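PDB 6E0M: cGAS/DncV-like nucleotidyltransferase in E. coli homolog, which synthesizes cyclic nucleotide second messengers in response to phage infection, as the CD-NTase of a bacterial CBASS antivirus system. Local coordinates for residues 9-14 and 193-198; 15-20 and 51-56; 182-187 and 226-231. All coordinates share one frame; numbering follows the deposited sequence.

Contact 1: residues 9-14 and 193-198; sequences INWSRP and VRILKV. With DPO (diphosphate), chain B.
W11 of helix 5-11, with S12 and P14 following it, packs against R194, I195 and V198 of helix 188-205 in a contact between helices near the N-terminus and the ligand: CH-pi packing makes one end apolar, and an arginine reaching the diphosphate makes the other polar. At the apolar end, the CG1 methyl of V198 sits over one face of the W11 indole, 3.7 Å from the centroid of the five-membered ring and only 4° off its normal. V198 CG1 lies anti to its backbone N (chi1 169°), which lifts this methyl to the ring, while I195 CG2 lies at the ring edge. I195 CG1 also packs on S12, 3.9 Å from S12 CB. At the polar end, the extended R194 chain carries its guanidinium past S12 to the ligand. R194 NH1 donates to S12 O at 2.8 Å, nearly along the C=O axis, and also to DPO O5 at 2.9 Å; R194 NH2 reaches DPO O7 at 3.1 Å with an almost straight bond (178°). P14 CD lies over one face of the guanidinium, 3.6 Å from R194 NH1, so the group is held both in its plane and from above. Among neighbouring elements, I195 and L196 rest on L240 of helix 236-252, L196 also meets helix 216-224, and V56 touches R194 and V198 from the loop after helix 48-52.

Contact 2: residues 15-20 and 51-56; sequences VSTTED and RNNTNV. With DPO (diphosphate), chain B.
V15, S16 and N55 carry the two direct hydrogen bonds between loop 15-20 and segment 51-56. V15 N donates to N55 O at 3.0 Å, and the amide of N55 returns a bond from ND2 to S16 O at 3.2 Å. Both donors stand above the carbonyl planes, the second by 59°. S49 OG bonds to N55 OD1 at the other end of this amide, limiting its rotation. Water adds a second layer. One molecule donates to S16 O and to N53 OD1 (2.8 Å) while accepting from N55 N; another bridges T18 N to the same N53 OD1. Strand 42-47 runs into helix 48-52, where G48 and S49 form the glycine-serine pair expected of the polymerase beta-like nucleotidyltransferase fold; S49, R51 and N52 are among those assigned to GTP binding. R51 and N52 close this weakly bonded helix, and 53-56 lead away as loop. N53 leaves with positive phi (60°), and its CG, anti to the backbone N, directs the amide between loop and ligand: ND2 donates to DPO O2 at 3.1 Å as OD1 takes the two waters. Van der Waals contacts are few, methyls against oxygens: V15 CG2 lies 3.5 Å from V56 O, and T17 CG2 3.6 Å from N53 OD1. Within the type I beta turn T17-D20, T17 OG1 accepts from E19 N in an ST turn, while T17 N bonds to D20 OD2.

Contact 3: residues 182-187 and 226-231; sequences TNQTYR and VPNNQF. With DPO (diphosphate), chain B.
Two side-chain amides, those of Q184 and N228, meet with their planes 72° apart: N228 ND2 donates to Q184 OE1 at 3.1 Å, lying 59° above the plane of the acceptor carbonyl rather than on a lone pair. The bond joins the end of helix 171-184 to a 3-10 turn, 228-230, in the connection between helices 216-224 and 236-252, within the helical part of this CD-NTase. K181 holds the other end of the N228 amide, its NZ bonding to OD1. Beside the amides, the T185 methyl CG2 packs obliquely on the F231 ring, 3.7 Å from CD1, and also touches N228 OD1. F231 itself lies among L188, M192, T239 and V243 of helices 188-205 and 236-252. T185 OG1, set between the backbone N and the carbonyl carbon (chi1 53°), turns to the backbone instead, meeting K181 O and Y189 N. The Y186 ring comes edge-on to F231 O, with CE2 3.6 Å away. At the N-cap position of helix 188-205, the R187 side chain curls to bring two nitrogens to one phosphate: NE donates to DPO O6 at 2.8 Å and NH2 to DPO O7, while NH1 bonds to N183 OD1 at 2.9 Å.

Overall arrangement
Distant segments converge on one diphosphate: contact 1 supplies R194, contact 2 N53, contact 3 R187, and R191 of helix 188-205 adds a further bond. Diphosphate is probably the by-product of cyclic nucleotide synthesis here, and this cluster is consistent with a site able to hold it. Contacts 1 and 2, with centres about 12 Å apart, touch directly. R194 NE donates to N53 O at 2.9 Å, a probable hydrogen bond, and K197 NZ lies 2.8 Å from T54 O, linking K197, assigned to GTP binding, to the segment holding R51 and N52. Contact 3 touches neither, its centre about 15 Å from that of contact 1 and 20 Å from that of contact 2; it approaches the diphosphate through R187.

Contact 1: residues 9-14 and 193-198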
loop_
_atom_site.group_PDB
_atom_site.type_symbol
_atom_site.label_atom_id
_atom_site.label_comp_id
_atom_site.label_asym_id
_atom_site.label_seq_id
_atom_site.Cartn_x
_atom_site.Cartn_y
_atom_site.Cartn_z
ATOM N N ILE A 9 19.364 -9.972 0.005
ATOM C CA ILE A 9 19.662 -8.571 -0.275
ATOM C C ILE A 9 19.083 -8.172 -1.629
ATOM O O ILE A 9 18.467 -7.110 -1.772
ATOM C CB ILE A 9 21.183 -8.332 -0.215
ATOM C CG1 ILE A 9 21.685 -8.516 1.219
ATOM C CG2 ILE A 9 21.529 -6.933 -0.711
ATOM C CD1 ILE A 9 23.197 -8.477 1.379
ATOM N N ASN A 10 19.271 -9.016 -2.644
ATOM C CA ASN A 10 18.717 -8.710 -3.957
ATOM C C ASN A 10 17.204 -8.539 -3.898
ATOM O O ASN A 10 16.654 -7.596 -4.483
ATOM C CB ASN A 10 19.082 -9.808 -4.953
ATOM C CG ASN A 10 20.563 -9.841 -5.270
ATOM O OD1 ASN A 10 21.295 -8.924 -4.919
ATOM N ND2 ASN A 10 21.005 -10.890 -5.963
ATOM N N TRP A 11 16.518 -9.437 -3.186
ATOM C CA TRP A 11 15.064 -9.363 -3.080
ATOM C C TRP A 11 14.582 -8.158 -2.279
ATOM O O TRP A 11 13.404 -7.781 -2.381
ATOM C CB TRP A 11 14.503 -10.616 -2.411
ATOM C CG TRP A 11 14.454 -11.836 -3.257
ATOM C CD1 TRP A 11 14.589 -11.907 -4.610
ATOM C CD2 TRP A 11 14.245 -13.171 -2.800
ATOM N NE1 TRP A 11 14.470 -13.207 -5.023
ATOM C CE2 TRP A 11 14.265 -14.003 -3.926
ATOM C CE3 TRP A 11 14.029 -13.740 -1.542
ATOM C CZ2 TRP A 11 14.089 -15.383 -3.834
ATOM C CZ3 TRP A 11 13.857 -15.102 -1.453
ATOM C CH2 TRP A 11 13.883 -15.910 -2.591
ATOM N N SER A 12 15.447 -7.566 -1.468
ATOM C CA SER A 12 15.058 -6.480 -0.587
ATOM C C SER A 12 15.059 -5.120 -1.272
ATOM O O SER A 12 14.658 -4.139 -0.640
ATOM C CB SER A 12 16.012 -6.431 0.619
ATOM O OG SER A 12 17.247 -5.855 0.226
ATOM N N ARG A 13 15.507 -5.031 -2.511
ATOM C CA ARG A 13 15.649 -3.744 -3.187
ATOM C C ARG A 13 14.343 -3.343 -3.858
ATOM O O ARG A 13 13.622 -4.202 -4.386
ATOM C CB ARG A 13 16.751 -3.790 -4.247
ATOM C CG ARG A 13 18.141 -4.138 -3.698
ATOM C CD ARG A 13 19.107 -4.415 -4.837
ATOM N NE ARG A 13 20.377 -4.978 -4.364
ATOM C CZ ARG A 13 21.416 -4.251 -3.961
ATOM N NH1 ARG A 13 21.345 -2.922 -3.968
ATOM N NH2 ARG A 13 22.525 -4.853 -3.551
ATOM N N PRO A 14 14.029 -2.054 -3.852
ATOM C CA PRO A 14 12.870 -1.595 -4.632
ATOM C C PRO A 14 13.138 -1.796 -6.111
ATOM O O PRO A 14 14.271 -1.660 -6.581
ATOM C CB PRO A 14 12.736 -0.116 -4.263
ATOM C CG PRO A 14 14.042 0.275 -3.694
ATOM C CD PRO A 14 14.775 -0.953 -3.221
ATOM N N VAL A 193 9.866 -6.011 4.403
ATOM C CA VAL A 193 8.579 -5.995 3.710
ATOM C C VAL A 193 8.760 -6.455 2.270
ATOM O O VAL A 193 7.990 -7.275 1.754
ATOM C CB VAL A 193 7.942 -4.600 3.788
ATOM C CG1 VAL A 193 6.776 -4.465 2.813
ATOM C CG2 VAL A 193 7.463 -4.326 5.205
ATOM N N ARG A 194 9.760 -5.896 1.584
ATOM C CA ARG A 194 9.955 -6.239 0.175
ATOM C C ARG A 194 10.268 -7.718 -0.004
ATOM O O ARG A 194 9.727 -8.362 -0.911
ATOM C CB ARG A 194 11.049 -5.355 -0.434
ATOM C CG ARG A 194 10.638 -3.888 -0.566
ATOM C CD ARG A 194 11.681 -3.041 -1.244
ATOM N NE ARG A 194 11.624 -1.647 -0.836
ATOM C CZ ARG A 194 12.586 -1.001 -0.186
ATOM N NH1 ARG A 194 13.699 -1.616 0.181
ATOM N NH2 ARG A 194 12.408 0.259 0.142
ATOM N N ILE A 195 11.138 -8.278 0.845
ATOM C CA ILE A 195 11.430 -9.711 0.757
ATOM C C ILE A 195 10.151 -10.536 0.905
ATOM O O ILE A 195 9.904 -11.486 0.147
ATOM C CB ILE A 195 12.469 -10.118 1.814
ATOM C CG1 ILE A 195 13.837 -9.534 1.474
ATOM C CG2 ILE A 195 12.532 -11.638 1.932
ATOM C CD1 ILE A 195 14.820 -9.604 2.629
ATOM N N LEU A 196 9.335 -10.206 1.904
ATOM C CA LEU A 196 8.113 -10.966 2.118
ATOM C C LEU A 196 7.122 -10.780 0.982
ATOM O O LEU A 196 6.379 -11.715 0.662
ATOM C CB LEU A 196 7.499 -10.586 3.455
ATOM C CG LEU A 196 8.272 -11.089 4.676
ATOM C CD1 LEU A 196 7.644 -10.489 5.956
ATOM C CD2 LEU A 196 8.303 -12.594 4.762
ATOM N N LYS A 197 7.104 -9.607 0.341
ATOM C CA LYS A 197 6.269 -9.431 -0.851
ATOM C C LYS A 197 6.764 -10.314 -1.989
ATOM O O LYS A 197 5.964 -10.892 -2.733
ATOM C CB LYS A 197 6.245 -7.962 -1.285
ATOM C CG LYS A 197 5.404 -7.081 -0.360
ATOM C CD LYS A 197 5.375 -5.631 -0.764
ATOM C CE LYS A 197 4.637 -5.424 -2.076
ATOM N NZ LYS A 197 4.383 -3.982 -2.352
ATOM N N VAL A 198 8.089 -10.443 -2.139
ATOM C CA VAL A 198 8.637 -11.339 -3.156
ATOM C C VAL A 198 8.187 -12.764 -2.890
ATOM O O VAL A 198 7.761 -13.475 -3.806
ATOM C CB VAL A 198 10.171 -11.227 -3.208
ATOM C CG1 VAL A 198 10.752 -12.344 -4.057
ATOM C CG2 VAL A 198 10.554 -9.887 -3.774
HETATM P P1 DPO B . 16.235 3.161 -1.583
HETATM O O1 DPO B . 17.552 2.737 -2.188
HETATM O O2 DPO B . 15.245 3.546 -2.669
HETATM O O3 DPO B . 16.445 4.339 -0.646
HETATM O O4 DPO B . 15.558 1.916 -0.742
HETATM P P2 DPO B . 15.885 1.437 0.789
HETATM O O5 DPO B . 16.035 -0.072 0.729
HETATM O O6 DPO B . 17.146 2.104 1.307
HETATM O O7 DPO B . 14.647 1.852 1.591
#

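Contact 2: residues 15-20 and 51-56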
loop_
_atom_site.group_PDB
_atom_site.type_symbol
_atom_site.label_atom_id
_atom_site.label_comp_id
_atom_site.label_asym_id
_atom_site.label_seq_id
_atom_site.Cartn_x
_atom_site.Cartn_y
_atom_site.Cartn_z
ATOM N N VAL A 15 12.093 -2.175 -6.844
ATOM C CA VAL A 15 12.212 -2.400 -8.281
ATOM C C VAL A 15 11.628 -1.180 -8.990
ATOM O O VAL A 15 12.371 -0.303 -9.443
ATOM C CB VAL A 15 11.542 -3.720 -8.692
ATOM C CG1 VAL A 15 11.743 -3.975 -10.176
ATOM C CG2 VAL A 15 12.135 -4.869 -7.870
ATOM N N SER A 16 10.313 -1.087 -9.071
ATOM C CA SER A 16 9.683 0.113 -9.616
ATOM C C SER A 16 9.707 1.240 -8.588
ATOM O O SER A 16 9.402 1.024 -7.418
ATOM C CB SER A 16 8.237 -0.167 -9.995
ATOM O OG SER A 16 8.128 -1.146 -10.993
ATOM N N THR A 17 10.039 2.450 -9.028
ATOM C CA THR A 17 10.016 3.591 -8.131
ATOM C C THR A 17 9.537 4.835 -8.869
ATOM O O THR A 17 9.413 4.864 -10.095
ATOM C CB THR A 17 11.393 3.900 -7.528
ATOM O OG1 THR A 17 12.220 4.472 -8.554
ATOM C CG2 THR A 17 12.032 2.643 -6.976
ATOM N N THR A 18 9.291 5.891 -8.100
ATOM C CA THR A 18 8.855 7.165 -8.676
ATOM C C THR A 18 9.938 7.848 -9.515
ATOM O O THR A 18 9.633 8.816 -10.227
ATOM C CB THR A 18 8.396 8.094 -7.552
ATOM O OG1 THR A 18 9.476 8.316 -6.653
ATOM C CG2 THR A 18 7.222 7.489 -6.795
ATOM N N GLU A 19 11.184 7.368 -9.468
ATOM C CA GLU A 19 12.211 7.882 -10.375
ATOM C C GLU A 19 12.047 7.343 -11.800
ATOM O O GLU A 19 12.645 7.889 -12.732
ATOM C CB GLU A 19 13.615 7.537 -9.860
ATOM C CG GLU A 19 14.081 8.394 -8.689
ATOM C CD GLU A 19 13.894 9.887 -8.934
ATOM O OE1 GLU A 19 14.405 10.409 -9.952
ATOM O OE2 GLU A 19 13.201 10.532 -8.111
ATOM N N ASP A 20 11.264 6.284 -11.984
ATOM C CA ASP A 20 11.151 5.665 -13.293
ATOM C C ASP A 20 10.471 6.609 -14.274
ATOM O O ASP A 20 9.426 7.196 -13.963
ATOM C CB ASP A 20 10.355 4.374 -13.218
ATOM C CG ASP A 20 11.071 3.282 -12.455
ATOM O OD1 ASP A 20 12.314 3.365 -12.301
ATOM O OD2 ASP A 20 10.382 2.325 -12.039
ATOM N N ARG A 51 4.310 5.186 -3.201
ATOM C CA ARG A 51 4.446 6.169 -2.128
ATOM C C ARG A 51 5.345 5.652 -1.010
ATOM O O ARG A 51 6.235 6.364 -0.525
ATOM C CB ARG A 51 3.067 6.520 -1.566
ATOM C CG ARG A 51 3.096 7.535 -0.407
ATOM C CD ARG A 51 3.474 8.930 -0.880
ATOM N NE ARG A 51 3.656 9.857 0.225
ATOM C CZ ARG A 51 2.679 10.516 0.855
ATOM N NH1 ARG A 51 1.400 10.383 0.508
ATOM N NH2 ARG A 51 2.984 11.321 1.846
ATOM N N ASN A 52 5.124 4.420 -0.593
ATOM C CA ASN A 52 5.861 3.804 0.504
ATOM C C ASN A 52 7.152 3.142 0.058
ATOM O O ASN A 52 7.908 2.659 0.910
ATOM C CB ASN A 52 4.942 2.814 1.210
ATOM C CG ASN A 52 3.620 3.457 1.620
ATOM O OD1 ASN A 52 3.597 4.570 2.121
ATOM N ND2 ASN A 52 2.521 2.751 1.406
ATOM N N ASN A 53 7.425 3.131 -1.247
ATOM C CA ASN A 53 8.645 2.561 -1.830
ATOM C C ASN A 53 8.782 1.072 -1.517
ATOM O O ASN A 53 9.841 0.586 -1.116
ATOM C CB ASN A 53 9.891 3.329 -1.380
ATOM C CG ASN A 53 11.056 3.163 -2.337
ATOM O OD1 ASN A 53 10.859 2.951 -3.542
ATOM N ND2 ASN A 53 12.281 3.276 -1.817
ATOM N N THR A 54 7.702 0.329 -1.747
ATOM C CA THR A 54 7.706 -1.104 -1.478
ATOM C C THR A 54 7.415 -1.953 -2.713
ATOM O O THR A 54 7.024 -3.107 -2.574
ATOM C CB THR A 54 6.694 -1.422 -0.375
ATOM O OG1 THR A 54 5.399 -0.967 -0.771
ATOM C CG2 THR A 54 7.073 -0.728 0.940
ATOM N N ASN A 55 7.657 -1.434 -3.913
ATOM C CA ASN A 55 7.434 -2.207 -5.130
ATOM C C ASN A 55 8.521 -3.257 -5.318
ATOM O O ASN A 55 9.710 -2.964 -5.171
ATOM C CB ASN A 55 7.438 -1.300 -6.360
ATOM C CG ASN A 55 6.157 -0.551 -6.548
ATOM O OD1 ASN A 55 5.069 -1.127 -6.580
ATOM N ND2 ASN A 55 6.282 0.756 -6.690
ATOM N N VAL A 56 8.114 -4.476 -5.674
ATOM C CA VAL A 56 9.071 -5.541 -5.942
ATOM C C VAL A 56 8.917 -6.113 -7.344
ATOM O O VAL A 56 9.525 -7.131 -7.663
ATOM C CB VAL A 56 8.981 -6.658 -4.884
ATOM C CG1 VAL A 56 9.179 -6.069 -3.504
ATOM C CG2 VAL A 56 7.644 -7.378 -4.957
HETATM P P1 DPO B . 16.235 3.161 -1.583
HETATM O O1 DPO B . 17.552 2.737 -2.188
HETATM O O2 DPO B . 15.245 3.546 -2.669
HETATM O O3 DPO B . 16.445 4.339 -0.646
HETATM O O4 DPO B . 15.558 1.916 -0.742
HETATM P P2 DPO B . 15.885 1.437 0.789
HETATM O O5 DPO B . 16.035 -0.072 0.729
HETATM O O6 DPO B . 17.146 2.104 1.307
HETATM O O7 DPO B . 14.647 1.852 1.591
HETATM O O HOH W 1 9.275 1.008 -4.724
HETATM O O HOH W 2 8.920 4.799 -5.130
#

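Contact 3: residues 182-187 and 226-231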
loop_
_atom_site.group_PDB
_atom_site.type_symbol
_atom_site.label_atom_id
_atom_site.label_comp_id
_atom_site.label_asym_id
_atom_site.label_seq_id
_atom_site.Cartn_x
_atom_site.Cartn_y
_atom_site.Cartn_z
ATOM N N THR A 182 11.690 2.565 9.226
ATOM C CA THR A 182 12.812 2.079 8.437
ATOM C C THR A 182 14.058 2.892 8.752
ATOM O O THR A 182 15.169 2.344 8.788
ATOM C CB THR A 182 12.450 2.060 6.947
ATOM O OG1 THR A 182 13.031 0.868 6.380
ATOM C CG2 THR A 182 12.940 3.271 6.193
ATOM N N ASN A 183 13.884 4.174 9.078
ATOM C CA ASN A 183 15.035 4.993 9.440
ATOM C C ASN A 183 15.637 4.568 10.771
ATOM O O ASN A 183 16.833 4.811 11.005
ATOM C CB ASN A 183 14.646 6.478 9.493
ATOM C CG ASN A 183 14.434 7.083 8.120
ATOM O OD1 ASN A 183 14.792 6.485 7.105
ATOM N ND2 ASN A 183 13.826 8.266 8.080
ATOM N N GLN A 184 14.849 3.916 11.625
ATOM C CA GLN A 184 15.332 3.448 12.919
ATOM C C GLN A 184 15.831 2.008 12.919
ATOM O O GLN A 184 16.345 1.552 13.956
ATOM C CB GLN A 184 14.220 3.543 13.965
ATOM C CG GLN A 184 13.790 4.946 14.325
ATOM C CD GLN A 184 12.488 4.955 15.096
ATOM O OE1 GLN A 184 11.654 4.049 14.948
ATOM N NE2 GLN A 184 12.294 5.975 15.904
ATOM N N THR A 185 15.654 1.274 11.827
ATOM C CA THR A 185 15.970 -0.147 11.795
ATOM C C THR A 185 17.047 -0.466 10.766
ATOM O O THR A 185 17.038 -1.542 10.173
ATOM C CB THR A 185 14.728 -0.992 11.523
ATOM O OG1 THR A 185 14.064 -0.530 10.342
ATOM C CG2 THR A 185 13.767 -0.931 12.695
ATOM N N TYR A 186 17.996 0.453 10.556
ATOM C CA TYR A 186 19.075 0.243 9.587
ATOM C C TYR A 186 18.518 0.010 8.187
ATOM O O TYR A 186 19.135 -0.685 7.370
ATOM C CB TYR A 186 19.970 -0.932 10.009
ATOM C CG TYR A 186 20.371 -0.912 11.452
ATOM C CD1 TYR A 186 21.303 -0.000 11.916
ATOM C CD2 TYR A 186 19.817 -1.801 12.360
ATOM C CE1 TYR A 186 21.673 0.026 13.250
ATOM C CE2 TYR A 186 20.194 -1.786 13.694
ATOM C CZ TYR A 186 21.110 -0.864 14.128
ATOM O OH TYR A 186 21.486 -0.839 15.452
ATOM N N ARG A 187 17.358 0.614 7.907
ATOM C CA ARG A 187 16.649 0.519 6.633
ATOM C C ARG A 187 16.086 -0.875 6.401
ATOM O O ARG A 187 15.575 -1.174 5.307
ATOM C CB ARG A 187 17.551 0.958 5.474
ATOM C CG ARG A 187 18.234 2.292 5.769
ATOM C CD ARG A 187 18.494 3.130 4.527
ATOM N NE ARG A 187 17.250 3.351 3.808
ATOM C CZ ARG A 187 16.316 4.220 4.171
ATOM N NH1 ARG A 187 16.491 4.993 5.240
ATOM N NH2 ARG A 187 15.199 4.308 3.471
ATOM N N VAL A 226 6.768 -5.634 14.493
ATOM C CA VAL A 226 7.951 -6.306 15.033
ATOM C C VAL A 226 8.841 -5.261 15.706
ATOM O O VAL A 226 9.162 -4.248 15.074
ATOM C CB VAL A 226 8.703 -7.031 13.921
ATOM C CG1 VAL A 226 10.000 -7.662 14.459
ATOM C CG2 VAL A 226 7.833 -8.103 13.279
ATOM N N PRO A 227 9.244 -5.454 16.963
ATOM C CA PRO A 227 10.036 -4.422 17.643
ATOM C C PRO A 227 11.336 -4.104 16.919
ATOM O O PRO A 227 11.963 -4.971 16.298
ATOM C CB PRO A 227 10.303 -5.034 19.025
ATOM C CG PRO A 227 9.137 -5.961 19.255
ATOM C CD PRO A 227 8.846 -6.546 17.888
ATOM N N ASN A 228 11.738 -2.828 17.011
ATOM C CA ASN A 228 12.937 -2.376 16.317
ATOM C C ASN A 228 14.169 -3.211 16.663
ATOM O O ASN A 228 15.055 -3.392 15.814
ATOM C CB ASN A 228 13.205 -0.909 16.644
ATOM C CG ASN A 228 12.288 0.039 15.908
ATOM O OD1 ASN A 228 11.435 -0.379 15.130
ATOM N ND2 ASN A 228 12.447 1.319 16.164
ATOM N N ASN A 229 14.252 -3.728 17.891
ATOM C CA ASN A 229 15.450 -4.452 18.302
ATOM C C ASN A 229 15.548 -5.845 17.679
ATOM O O ASN A 229 16.523 -6.552 17.947
ATOM C CB ASN A 229 15.542 -4.543 19.832
ATOM C CG ASN A 229 14.441 -5.397 20.468
ATOM O OD1 ASN A 229 13.657 -6.059 19.799
ATOM N ND2 ASN A 229 14.411 -5.389 21.795
ATOM N N GLN A 230 14.598 -6.237 16.829
ATOM C CA GLN A 230 14.700 -7.491 16.093
ATOM C C GLN A 230 15.422 -7.329 14.760
ATOM O O GLN A 230 15.733 -8.338 14.104
ATOM C CB GLN A 230 13.302 -8.075 15.812
ATOM C CG GLN A 230 12.471 -8.380 17.049
ATOM C CD GLN A 230 12.976 -9.607 17.815
ATOM O OE1 GLN A 230 13.440 -10.588 17.224
ATOM N NE2 GLN A 230 12.873 -9.558 19.124
ATOM N N PHE A 231 15.666 -6.086 14.337
ATOM C CA PHE A 231 16.298 -5.807 13.057
ATOM C C PHE A 231 17.793 -5.642 13.285
ATOM O O PHE A 231 18.212 -4.743 14.019
ATOM C CB PHE A 231 15.673 -4.563 12.428
ATOM C CG PHE A 231 14.201 -4.730 12.125
ATOM C CD1 PHE A 231 13.252 -4.551 13.107
ATOM C CD2 PHE A 231 13.775 -5.082 10.860
ATOM C CE1 PHE A 231 11.900 -4.718 12.829
ATOM C CE2 PHE A 231 12.429 -5.244 10.595
ATOM C CZ PHE A 231 11.503 -5.060 11.584
HETATM P P1 DPO B . 16.235 3.161 -1.583
HETATM O O1 DPO B . 17.552 2.737 -2.188
HETATM O O2 DPO B . 15.245 3.546 -2.669
HETATM O O3 DPO B . 16.445 4.339 -0.646
HETATM O O4 DPO B . 15.558 1.916 -0.742
HETATM P P2 DPO B . 15.885 1.437 0.789
HETATM O O5 DPO B . 16.035 -0.072 0.729
HETATM O O6 DPO B . 17.146 2.104 1.307
HETATM O O7 DPO B . 14.647 1.852 1.591
#